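Local coordinates for uncharacterized protein (Uncultured organism, PDB 5IBZ) that belongs to the cyclase family, may have arylformamidase activity as its family suggests, and binds acetylphosphate in a pocket, at residues B[56-61]-B[209-214]; B[62-67]-B[248-253]; B[17-22]-B[32-37]; B[27-32]-B[152-157]. One frame throughout, in Å; residues are numbered along the deposited sequence. Where two conformers were deposited one is given.

Contact 1: residues B[56-61]-B[209-214]; sequences AIPIDS and SWYDLD
Tyr211 reaches Ile57 and Pro58 through a single atom, its phenol oxygen, where the loop after strand 52-54 meets the loop between strand 199-203 and helix 215-223. The packed part of the contact lies where OH sits 3.5 Å from Ile57 CB and 3.6 Å from Ile57 CD1. Ile57 holds CG1 between its backbone N and carbonyl carbon (chi1 60°), which brings the CD1 branch up beside the hydroxyl. Pro58 closes in more loosely, its CD 3.9 Å from Tyr211 OH. Trp210 CD1 backs the Tyr211 ring, 3.5 Å above the centre of one face.

The looser part holds a single water, which meets the hydroxyl at roughly a right angle to the Ile57 contacts. In the ring plane, at its edge, it accepts from Tyr211 OH at 2.7 Å and donates hydrogen bonds to Pro58 O, 2.7 Å away, and Asp60 OD1, 2.8 Å away. Pro58 and Asp60 also pack on Pro310 of the second subunit, so this loop lies at a subunit interface.

The direct touch is van der Waals, a polar oxygen against aliphatic carbons. The polar link runs one way, from phenol to 56-61, through one ordered water gripped by three hydrogen bonds.

Contact 2: residues B[62-67]-B[248-253]; sequences NGPVFP and DNIALE
Ile250 sets its side chain against Pro64 and Phe66, and its two branches divide the work. From CB the chain forks. The methyl CG2, placed opposite the backbone N and beside the carbonyl carbon, goes to Phe66, where it lies 3.7 Å from Phe66 CD2, approaching the ring obliquely. The other branch leaves through CG1, which turns to the side of the backbone N (chi1 -43°) and serves as the spacer that carries CD1 to the proline. At the tip, Ile250 CD1 is 3.8 Å from Pro64 CB, and its distance to Pro64 CG is 3.9 Å, so the methyl meets the CB-CG edge of the pyrrolidine ring. Phe221 and Phe222 of helix 215-223 touch Ile250 as well, and Phe222 also meets Pro64 and the Phe66 ring, which adds aromatic packing from that helix.

The loop bearing Ile250 is shaped by the residue before it. Asn249 OD1 accepts from Leu252 N at 2.9 Å, an Asx motif, while Asn249 ND2 donates to Leu252 O with an N-H...O angle of 165°; one amide thus holds both backbone polar groups of Leu252.

Where the loop after strand 244-247 meets the loop after strand 52-54, Ile250 lines the acetylphosphate pocket and touches the ligand. Phe66, whose side chain comes within about 4 Å of it, probably adds to an apolar patch beside the pocket, with Pro64 packed behind Ile250.

Contact 3: residues B[17-22]-B[32-37]; sequences LNNWGK and ANYITP
A type II beta turn, Asn19 to Lys22, supplies one half of this contact, and the 3-10 segment 32-34 supplies the other by way of Tyr34. The turn closes with a backbone bond from Lys22 N to Asn19 O, and the side chains of the same two residues converge on the Tyr34 hydroxyl. Lys22 NZ donates to Tyr34 OH at 3.1 Å, arriving at the ring edge near its plane, and to Asn19 OD1 at 2.8 Å. This last bond comes from above the carbonyl plane, 43° out of it. The lysine chain is extended except for a bend at chi3 (-85°), which folds the ammonium back over its own turn and leaves CD 3.7 Å from Tyr34 OH.

Asn19 and Tyr34 do not bond directly. A water links them, accepting from Asn19 ND2 at 3.0 Å and lying 2.7 Å from Tyr34 OH, while the amide and ring planes stand 84° apart. Asn19 ND2 also donates to Leu275 O, and Trp23 meets the Tyr34 ring edge-to-face.

A leucine in place of Asn19 would probably leave Lys22 NZ without its amide acceptor and both the bridging water and Leu275 O without their amide donor, freeing the ammonium to swing away from the phenol.

With the lysine donating into both groups, the ammonium is held by two neutral oxygens, and its charge would probably polarise the Tyr34 hydroxyl.

Contact 4: residues B[27-32]-B[152-157]; sequences DQRGAA and KTSFLG
Arg29 and Ala32 meet Ser154, and the path to them starts at Asp27. Asp27 OD1 accepts from Arg29 N, an Asx turn, and Asp27 OD2 takes Gly30 N at 2.8 Å on its syn lone pair, so the carboxylate fixes the bend. Arg29 then runs out with a bend at chi3 (76°) that brings NH2 to 3.7 Å from Ser154 CB. Its NH1 goes to Asn33 OD1 and its NE to Asn150 O, leaving NH2 to serve two waters. One accepts from NH2 at 3.0 Å and lies close to Thr153 OG1. The other, in the guanidinium plane at 2.9 Å from NH2, donates to Ala32 O and pairs with Ser154 OG at 2.7 Å. Ala32 ends the walk: its CB lies 3.4 Å from Ser154 OG and 4.4 Å from Phe155 CE1, on one face of the guanidinium, offset toward its rim.

Around this, Tyr278 of strand 278-281 meets the Phe155 ring edge-to-face and bonds through its hydroxyl to Arg29 O. The 152-157 loop leads into strand 158-163, and backbone hydrogen bonds pair Phe155 with Ala304 and Gly157 with Leu302 of strand 299-303, while the 27-32 loop lies ahead of helix 37-44.

In the fold
The contacts form two pairs on opposite sides of the chain's centre. Contacts 1 and 2 have centres 10 Å apart and are joined where Trp210 NE1 lies 2.8 Å from Asn62 O, a probable hydrogen bond. Contacts 3 and 4, with centres 9 Å apart, share Ala32 and are joined by Asn33 ND2 and Asp27 OD1, 3.0 Å apart. Between the pairs, contacts 2 and 4 come no closer than about 12 Å between nearest atoms. Contact 2 supplies Ile250 to the acetylphosphate pocket, which also includes Arg69, Asp115, His119, His268 and Glu281; the Ile57 side chain of contact 1 is about 12 Å from an acetylphosphate. Contacts 1 and 4 both touch the second subunit.

Contact 1: residues B[56-61]-B[209-214]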
# COMPACT_ATOMS: atom_id res chain seq x y z
N ALA B 56 -0.21 -7.66 -22.20
CA ALA B 56 -0.42 -7.61 -20.76
C ALA B 56 -1.76 -8.19 -20.33
O ALA B 56 -2.76 -8.07 -21.04
CB ALA B 56 -0.30 -6.18 -20.27
N ILE B 57 -1.78 -8.76 -19.14
CA ILE B 57 -3.04 -9.00 -18.44
C ILE B 57 -3.45 -7.72 -17.72
O ILE B 57 -2.62 -6.84 -17.44
CB ILE B 57 -2.96 -10.17 -17.44
CG1 ILE B 57 -1.92 -9.93 -16.34
CG2 ILE B 57 -2.68 -11.46 -18.17
CD1 ILE B 57 -2.19 -10.78 -15.08
N PRO B 58 -4.74 -7.61 -17.39
CA PRO B 58 -5.14 -6.42 -16.63
C PRO B 58 -4.53 -6.41 -15.24
O PRO B 58 -4.50 -7.46 -14.57
CB PRO B 58 -6.67 -6.52 -16.57
CG PRO B 58 -6.98 -7.94 -16.87
CD PRO B 58 -5.87 -8.45 -17.76
N ILE B 59 -4.06 -5.23 -14.83
CA ILE B 59 -3.62 -5.01 -13.46
C ILE B 59 -4.85 -4.74 -12.61
O ILE B 59 -5.44 -3.66 -12.66
CB ILE B 59 -2.64 -3.86 -13.34
CG1 ILE B 59 -1.39 -4.15 -14.18
CG2 ILE B 59 -2.28 -3.61 -11.87
CD1 ILE B 59 -0.33 -3.10 -14.15
N ASP B 60 -5.22 -5.75 -11.83
CA ASP B 60 -6.37 -5.69 -10.95
C ASP B 60 -6.19 -6.81 -9.93
O ASP B 60 -5.12 -7.43 -9.88
CB ASP B 60 -7.70 -5.80 -11.72
CG ASP B 60 -7.88 -7.11 -12.48
OD1 ASP B 60 -7.35 -8.16 -12.05
OD2 ASP B 60 -8.58 -7.09 -13.53
N SER B 61 -7.19 -7.06 -9.09
CA SER B 61 -7.03 -8.02 -8.00
C SER B 61 -7.52 -9.42 -8.39
O SER B 61 -7.57 -10.32 -7.54
CB SER B 61 -7.77 -7.53 -6.75
OG SER B 61 -7.26 -6.26 -6.36
N SER B 209 -6.37 -20.16 -19.07
CA SER B 209 -7.25 -21.01 -18.28
C SER B 209 -7.62 -20.42 -16.92
O SER B 209 -8.47 -20.96 -16.23
CB SER B 209 -6.62 -22.40 -18.09
OG SER B 209 -5.50 -22.39 -17.19
N TRP B 210 -7.01 -19.30 -16.55
CA TRP B 210 -7.15 -18.79 -15.18
C TRP B 210 -8.48 -18.11 -14.89
O TRP B 210 -9.11 -18.34 -13.85
CB TRP B 210 -6.01 -17.80 -14.89
CG TRP B 210 -6.23 -16.97 -13.66
CD1 TRP B 210 -6.77 -15.71 -13.59
CD2 TRP B 210 -5.92 -17.34 -12.32
NE1 TRP B 210 -6.81 -15.28 -12.29
CE2 TRP B 210 -6.29 -16.26 -11.49
CE3 TRP B 210 -5.37 -18.48 -11.73
CZ2 TRP B 210 -6.13 -16.29 -10.12
CZ3 TRP B 210 -5.21 -18.51 -10.38
CH2 TRP B 210 -5.59 -17.42 -9.58
N TYR B 211 -8.91 -17.23 -15.78
CA TYR B 211 -9.96 -16.28 -15.42
C TYR B 211 -11.35 -16.91 -15.23
O TYR B 211 -12.15 -16.39 -14.45
CB TYR B 211 -9.99 -15.16 -16.46
CG TYR B 211 -8.82 -14.22 -16.27
CD1 TYR B 211 -8.88 -13.22 -15.30
CD2 TYR B 211 -7.65 -14.36 -16.99
CE1 TYR B 211 -7.81 -12.37 -15.09
CE2 TYR B 211 -6.56 -13.51 -16.78
CZ TYR B 211 -6.66 -12.51 -15.83
OH TYR B 211 -5.60 -11.65 -15.59
N ASP B 212 -11.60 -18.05 -15.85
CA ASP B 212 -12.86 -18.74 -15.61
C ASP B 212 -12.91 -19.54 -14.30
O ASP B 212 -13.98 -19.98 -13.90
CB ASP B 212 -13.18 -19.68 -16.76
CG ASP B 212 -13.52 -18.94 -18.04
OD1 ASP B 212 -13.93 -17.76 -17.95
OD2 ASP B 212 -13.41 -19.56 -19.12
N LEU B 213 -11.77 -19.74 -13.65
CA LEU B 213 -11.72 -20.51 -12.40
C LEU B 213 -12.44 -19.82 -11.23
O LEU B 213 -12.33 -18.60 -11.06
CB LEU B 213 -10.27 -20.79 -11.99
CG LEU B 213 -9.45 -21.60 -12.99
CD1 LEU B 213 -8.00 -21.64 -12.60
CD2 LEU B 213 -10.02 -23.02 -13.11
N ASP B 214 -13.15 -20.62 -10.44
CA ASP B 214 -13.76 -20.16 -9.18
C ASP B 214 -12.69 -20.17 -8.07
O ASP B 214 -11.55 -20.53 -8.31
CB ASP B 214 -14.93 -21.06 -8.77
CG ASP B 214 -14.49 -22.21 -7.86
OD1 ASP B 214 -13.67 -23.01 -8.37
OD2 ASP B 214 -14.94 -22.28 -6.65
O HOH W 1 -5.86 -9.63 -13.87

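Contact 2: residues B[62-67]-B[248-253]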
# COMPACT_ATOMS: atom_id res chain seq x y z
N ASN B 62 -7.81 -9.60 -9.67
CA ASN B 62 -8.48 -10.79 -10.20
C ASN B 62 -7.53 -11.76 -10.93
O ASN B 62 -7.93 -12.87 -11.33
CB ASN B 62 -9.59 -10.33 -11.15
CG ASN B 62 -10.51 -11.46 -11.58
OD1 ASN B 62 -10.89 -12.31 -10.77
ND2 ASN B 62 -10.87 -11.47 -12.86
N GLY B 63 -6.29 -11.35 -11.11
CA GLY B 63 -5.34 -12.08 -11.93
C GLY B 63 -4.54 -13.14 -11.17
O GLY B 63 -4.61 -13.25 -9.94
N PRO B 64 -3.79 -13.96 -11.92
CA PRO B 64 -2.96 -14.95 -11.26
C PRO B 64 -1.74 -14.28 -10.65
O PRO B 64 -1.12 -13.41 -11.27
CB PRO B 64 -2.58 -15.90 -12.38
CG PRO B 64 -2.55 -15.00 -13.58
CD PRO B 64 -3.62 -13.97 -13.38
N VAL B 65 -1.43 -14.68 -9.43
CA VAL B 65 -0.26 -14.19 -8.75
C VAL B 65 0.15 -15.31 -7.81
O VAL B 65 -0.67 -15.93 -7.15
CB VAL B 65 -0.54 -12.85 -8.04
CG1 VAL B 65 -1.77 -12.97 -7.15
CG2 VAL B 65 0.67 -12.38 -7.28
N PHE B 66 1.44 -15.61 -7.79
CA PHE B 66 1.89 -16.80 -7.11
C PHE B 66 1.86 -16.56 -5.61
O PHE B 66 2.49 -15.63 -5.12
CB PHE B 66 3.30 -17.19 -7.59
CG PHE B 66 3.51 -18.67 -7.70
CD1 PHE B 66 3.33 -19.49 -6.60
CD2 PHE B 66 3.88 -19.25 -8.91
CE1 PHE B 66 3.51 -20.87 -6.70
CE2 PHE B 66 4.05 -20.61 -9.02
CZ PHE B 66 3.87 -21.43 -7.90
N PRO B 67 1.10 -17.38 -4.86
CA PRO B 67 1.07 -17.21 -3.41
C PRO B 67 2.47 -17.35 -2.81
O PRO B 67 3.26 -18.16 -3.29
CB PRO B 67 0.16 -18.35 -2.93
CG PRO B 67 -0.63 -18.74 -4.11
CD PRO B 67 0.25 -18.51 -5.30
N ASP B 248 3.51 -16.83 -21.25
CA ASP B 248 2.17 -16.66 -20.71
C ASP B 248 1.85 -17.72 -19.63
O ASP B 248 0.71 -18.17 -19.49
CB ASP B 248 1.15 -16.74 -21.84
CG ASP B 248 1.11 -18.10 -22.48
OD1 ASP B 248 2.05 -18.88 -22.20
OD2 ASP B 248 0.16 -18.39 -23.26
N ASN B 249 2.86 -18.10 -18.87
CA ASN B 249 2.64 -18.88 -17.65
C ASN B 249 3.11 -18.02 -16.47
O ASN B 249 3.35 -16.81 -16.63
CB ASN B 249 3.32 -20.25 -17.71
CG ASN B 249 4.81 -20.16 -17.90
OD1 ASN B 249 5.40 -19.09 -17.77
ND2 ASN B 249 5.44 -21.31 -18.20
N ILE B 250 3.24 -18.60 -15.28
CA ILE B 250 3.53 -17.81 -14.09
C ILE B 250 5.01 -17.89 -13.72
O ILE B 250 5.58 -16.93 -13.19
CB ILE B 250 2.68 -18.25 -12.87
CG1 ILE B 250 1.23 -18.51 -13.27
CG2 ILE B 250 2.77 -17.20 -11.79
CD1 ILE B 250 0.50 -17.36 -13.95
N ALA B 251 5.65 -19.02 -14.01
CA ALA B 251 7.02 -19.27 -13.57
C ALA B 251 8.06 -19.45 -14.68
O ALA B 251 9.21 -19.76 -14.38
CB ALA B 251 7.04 -20.49 -12.68
N LEU B 252 7.64 -19.32 -15.94
CA LEU B 252 8.44 -19.60 -17.14
C LEU B 252 8.88 -21.05 -17.27
O LEU B 252 8.48 -21.74 -18.22
CB LEU B 252 9.69 -18.70 -17.22
CG LEU B 252 10.52 -18.99 -18.49
CD1 LEU B 252 9.70 -18.88 -19.76
CD2 LEU B 252 11.74 -18.06 -18.55
N GLU B 253 9.68 -21.54 -16.33
CA GLU B 253 10.04 -22.95 -16.39
C GLU B 253 8.93 -23.82 -15.85
O GLU B 253 8.04 -23.36 -15.11
CB GLU B 253 11.35 -23.21 -15.65
CG GLU B 253 11.30 -23.19 -14.16
CD GLU B 253 12.71 -23.43 -13.55
OE1 GLU B 253 13.26 -24.55 -13.63
OE2 GLU B 253 13.25 -22.44 -13.03

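Contact 3: residues B[17-22]-B[32-37]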
# COMPACT_ATOMS: atom_id res chain seq x y z
N LEU B 17 28.81 -23.21 -18.73
CA LEU B 17 27.80 -22.39 -19.41
C LEU B 17 27.44 -21.11 -18.67
O LEU B 17 26.51 -21.08 -17.87
CB LEU B 17 26.54 -23.22 -19.63
CG LEU B 17 25.48 -22.62 -20.56
CD1 LEU B 17 25.98 -22.56 -21.98
CD2 LEU B 17 24.23 -23.46 -20.47
N ASN B 18 28.17 -20.05 -18.96
CA ASN B 18 27.85 -18.76 -18.36
C ASN B 18 28.34 -17.62 -19.24
O ASN B 18 29.20 -17.82 -20.13
CB ASN B 18 28.45 -18.64 -16.95
CG ASN B 18 29.93 -18.45 -16.96
OD1 ASN B 18 30.42 -17.35 -17.22
ND2 ASN B 18 30.68 -19.53 -16.69
N ASN B 19 27.78 -16.44 -19.01
CA ASN B 19 28.22 -15.23 -19.68
C ASN B 19 28.98 -14.26 -18.77
O ASN B 19 29.11 -13.09 -19.10
CB ASN B 19 27.01 -14.51 -20.29
CG ASN B 19 26.46 -15.21 -21.48
OD1 ASN B 19 27.21 -15.79 -22.28
ND2 ASN B 19 25.13 -15.15 -21.64
N TRP B 20 29.49 -14.73 -17.64
CA TRP B 20 30.25 -13.84 -16.77
C TRP B 20 31.48 -13.33 -17.51
O TRP B 20 32.19 -14.10 -18.15
CB TRP B 20 30.67 -14.55 -15.49
CG TRP B 20 29.53 -14.91 -14.56
CD1 TRP B 20 28.20 -15.08 -14.89
CD2 TRP B 20 29.63 -15.14 -13.16
NE1 TRP B 20 27.49 -15.41 -13.76
CE2 TRP B 20 28.34 -15.45 -12.69
CE3 TRP B 20 30.70 -15.11 -12.26
CZ2 TRP B 20 28.10 -15.73 -11.33
CZ3 TRP B 20 30.45 -15.39 -10.93
CH2 TRP B 20 29.17 -15.69 -10.48
N GLY B 21 31.69 -12.02 -17.44
CA GLY B 21 32.79 -11.37 -18.12
C GLY B 21 32.60 -11.12 -19.62
O GLY B 21 33.43 -10.43 -20.21
N LYS B 22 31.55 -11.67 -20.23
CA LYS B 22 31.34 -11.50 -21.67
C LYS B 22 31.29 -10.03 -22.06
O LYS B 22 31.77 -9.63 -23.14
CB LYS B 22 30.04 -12.18 -22.12
CG LYS B 22 29.73 -11.99 -23.61
CD LYS B 22 28.62 -12.92 -24.08
CE LYS B 22 29.16 -14.28 -24.46
NZ LYS B 22 28.06 -15.25 -24.84
N ALA B 32 20.90 -8.15 -22.03
CA ALA B 32 20.39 -6.93 -22.64
C ALA B 32 21.43 -6.28 -23.57
O ALA B 32 21.08 -5.56 -24.52
CB ALA B 32 19.93 -5.95 -21.56
N ASN B 33 22.71 -6.56 -23.35
CA ASN B 33 23.74 -6.04 -24.23
C ASN B 33 23.71 -6.61 -25.66
O ASN B 33 24.36 -6.07 -26.56
CB ASN B 33 25.11 -6.28 -23.61
CG ASN B 33 25.32 -5.45 -22.35
OD1 ASN B 33 25.02 -4.26 -22.30
ND2 ASN B 33 25.81 -6.11 -21.30
N TYR B 34 22.96 -7.69 -25.87
CA TYR B 34 22.73 -8.21 -27.21
C TYR B 34 21.80 -7.30 -28.03
O TYR B 34 21.79 -7.40 -29.25
CB TYR B 34 22.14 -9.61 -27.17
CG TYR B 34 23.03 -10.74 -26.71
CD1 TYR B 34 24.31 -10.92 -27.21
CD2 TYR B 34 22.56 -11.67 -25.79
CE1 TYR B 34 25.08 -11.96 -26.79
CE2 TYR B 34 23.32 -12.73 -25.37
CZ TYR B 34 24.58 -12.88 -25.87
OH TYR B 34 25.34 -13.96 -25.44
N ILE B 35 21.01 -6.44 -27.37
CA ILE B 35 20.17 -5.52 -28.11
C ILE B 35 20.99 -4.26 -28.41
O ILE B 35 21.30 -3.45 -27.53
CB ILE B 35 18.88 -5.16 -27.36
CG1 ILE B 35 18.13 -6.43 -26.96
CG2 ILE B 35 18.05 -4.24 -28.23
CD1 ILE B 35 16.83 -6.21 -26.15
N THR B 36 21.32 -4.11 -29.68
CA THR B 36 22.20 -3.06 -30.17
C THR B 36 21.40 -2.10 -31.02
O THR B 36 20.31 -2.45 -31.49
CB THR B 36 23.32 -3.64 -31.02
OG1 THR B 36 22.75 -4.23 -32.19
CG2 THR B 36 24.12 -4.69 -30.24
N PRO B 37 21.94 -0.90 -31.26
CA PRO B 37 21.22 0.02 -32.15
C PRO B 37 20.89 -0.60 -33.51
O PRO B 37 19.78 -0.44 -34.00
CB PRO B 37 22.19 1.21 -32.28
CG PRO B 37 22.92 1.19 -30.98
CD PRO B 37 23.10 -0.26 -30.63
O HOH W 2 23.84 -15.93 -24.27

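Contact 4: residues B[27-32]-B[152-157]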
# COMPACT_ATOMS: atom_id res chain seq x y z
N ASP B 27 30.07 -5.26 -15.81
CA ASP B 27 28.76 -5.21 -16.44
C ASP B 27 27.62 -5.55 -15.48
O ASP B 27 27.71 -6.48 -14.68
CB ASP B 27 28.69 -6.17 -17.62
CG ASP B 27 27.32 -6.22 -18.22
OD1 ASP B 27 26.86 -5.15 -18.70
OD2 ASP B 27 26.70 -7.31 -18.21
N GLN B 28 26.54 -4.78 -15.59
CA GLN B 28 25.31 -5.05 -14.86
C GLN B 28 24.10 -5.29 -15.74
O GLN B 28 23.00 -5.43 -15.21
CB GLN B 28 24.99 -3.91 -13.89
CG GLN B 28 26.03 -3.73 -12.82
CD GLN B 28 25.64 -2.70 -11.79
OE1 GLN B 28 24.52 -2.70 -11.29
NE2 GLN B 28 26.56 -1.79 -11.48
N ARG B 29 24.27 -5.32 -17.07
CA ARG B 29 23.12 -5.44 -17.97
C ARG B 29 22.92 -6.84 -18.54
O ARG B 29 21.84 -7.16 -19.03
CB ARG B 29 23.23 -4.42 -19.10
CG ARG B 29 23.37 -3.00 -18.59
CD ARG B 29 23.42 -2.01 -19.69
NE ARG B 29 22.11 -1.77 -20.29
CZ ARG B 29 21.75 -2.12 -21.52
NH1 ARG B 29 22.57 -2.79 -22.34
NH2 ARG B 29 20.53 -1.79 -21.96
N GLY B 30 23.95 -7.67 -18.54
CA GLY B 30 23.78 -9.04 -19.02
C GLY B 30 23.36 -9.10 -20.48
O GLY B 30 23.85 -8.34 -21.33
N ALA B 31 22.43 -10.01 -20.77
CA ALA B 31 22.05 -10.29 -22.15
C ALA B 31 21.30 -9.14 -22.81
O ALA B 31 21.12 -9.13 -24.02
CB ALA B 31 21.24 -11.58 -22.22
N ALA B 32 20.90 -8.15 -22.03
CA ALA B 32 20.39 -6.93 -22.64
C ALA B 32 21.43 -6.28 -23.57
O ALA B 32 21.08 -5.56 -24.52
CB ALA B 32 19.93 -5.95 -21.56
N LYS B 152 16.63 0.37 -18.23
CA LYS B 152 15.51 1.27 -18.45
C LYS B 152 15.34 1.61 -19.92
O LYS B 152 14.27 2.09 -20.32
CB LYS B 152 15.64 2.55 -17.62
CG LYS B 152 16.76 3.46 -18.05
CD LYS B 152 16.70 4.81 -17.28
CE LYS B 152 17.77 5.75 -17.79
NZ LYS B 152 17.63 7.13 -17.25
N THR B 153 16.37 1.41 -20.73
CA THR B 153 16.20 1.65 -22.18
C THR B 153 16.14 0.35 -22.99
O THR B 153 15.94 0.38 -24.22
CB THR B 153 17.28 2.61 -22.76
OG1 THR B 153 18.58 2.39 -22.21
CG2 THR B 153 16.89 4.04 -22.42
N SER B 154 16.22 -0.80 -22.32
CA SER B 154 16.26 -2.07 -23.04
C SER B 154 14.88 -2.65 -23.32
O SER B 154 13.84 -2.06 -22.97
CB SER B 154 17.08 -3.10 -22.24
OG SER B 154 17.45 -4.20 -23.07
N PHE B 155 14.89 -3.83 -23.93
CA PHE B 155 13.70 -4.62 -24.26
C PHE B 155 12.77 -3.89 -25.23
O PHE B 155 11.57 -4.15 -25.27
CB PHE B 155 12.95 -5.04 -23.00
CG PHE B 155 13.85 -5.59 -21.93
CD1 PHE B 155 14.82 -6.52 -22.22
CD2 PHE B 155 13.74 -5.13 -20.62
CE1 PHE B 155 15.68 -6.99 -21.23
CE2 PHE B 155 14.58 -5.61 -19.63
CZ PHE B 155 15.55 -6.53 -19.94
N LEU B 156 13.37 -3.07 -26.06
CA LEU B 156 12.70 -2.51 -27.20
C LEU B 156 13.55 -2.90 -28.40
O LEU B 156 14.68 -2.44 -28.55
CB LEU B 156 12.55 -1.00 -27.00
CG LEU B 156 11.85 -0.23 -28.10
CD1 LEU B 156 11.05 0.92 -27.52
CD2 LEU B 156 12.88 0.25 -29.11
N GLY B 157 13.02 -3.80 -29.23
CA GLY B 157 13.80 -4.45 -30.26
C GLY B 157 12.97 -5.52 -30.92
O GLY B 157 11.74 -5.39 -31.01
O HOH W 3 19.29 0.59 -20.55
O HOH W 4 19.64 -3.18 -24.34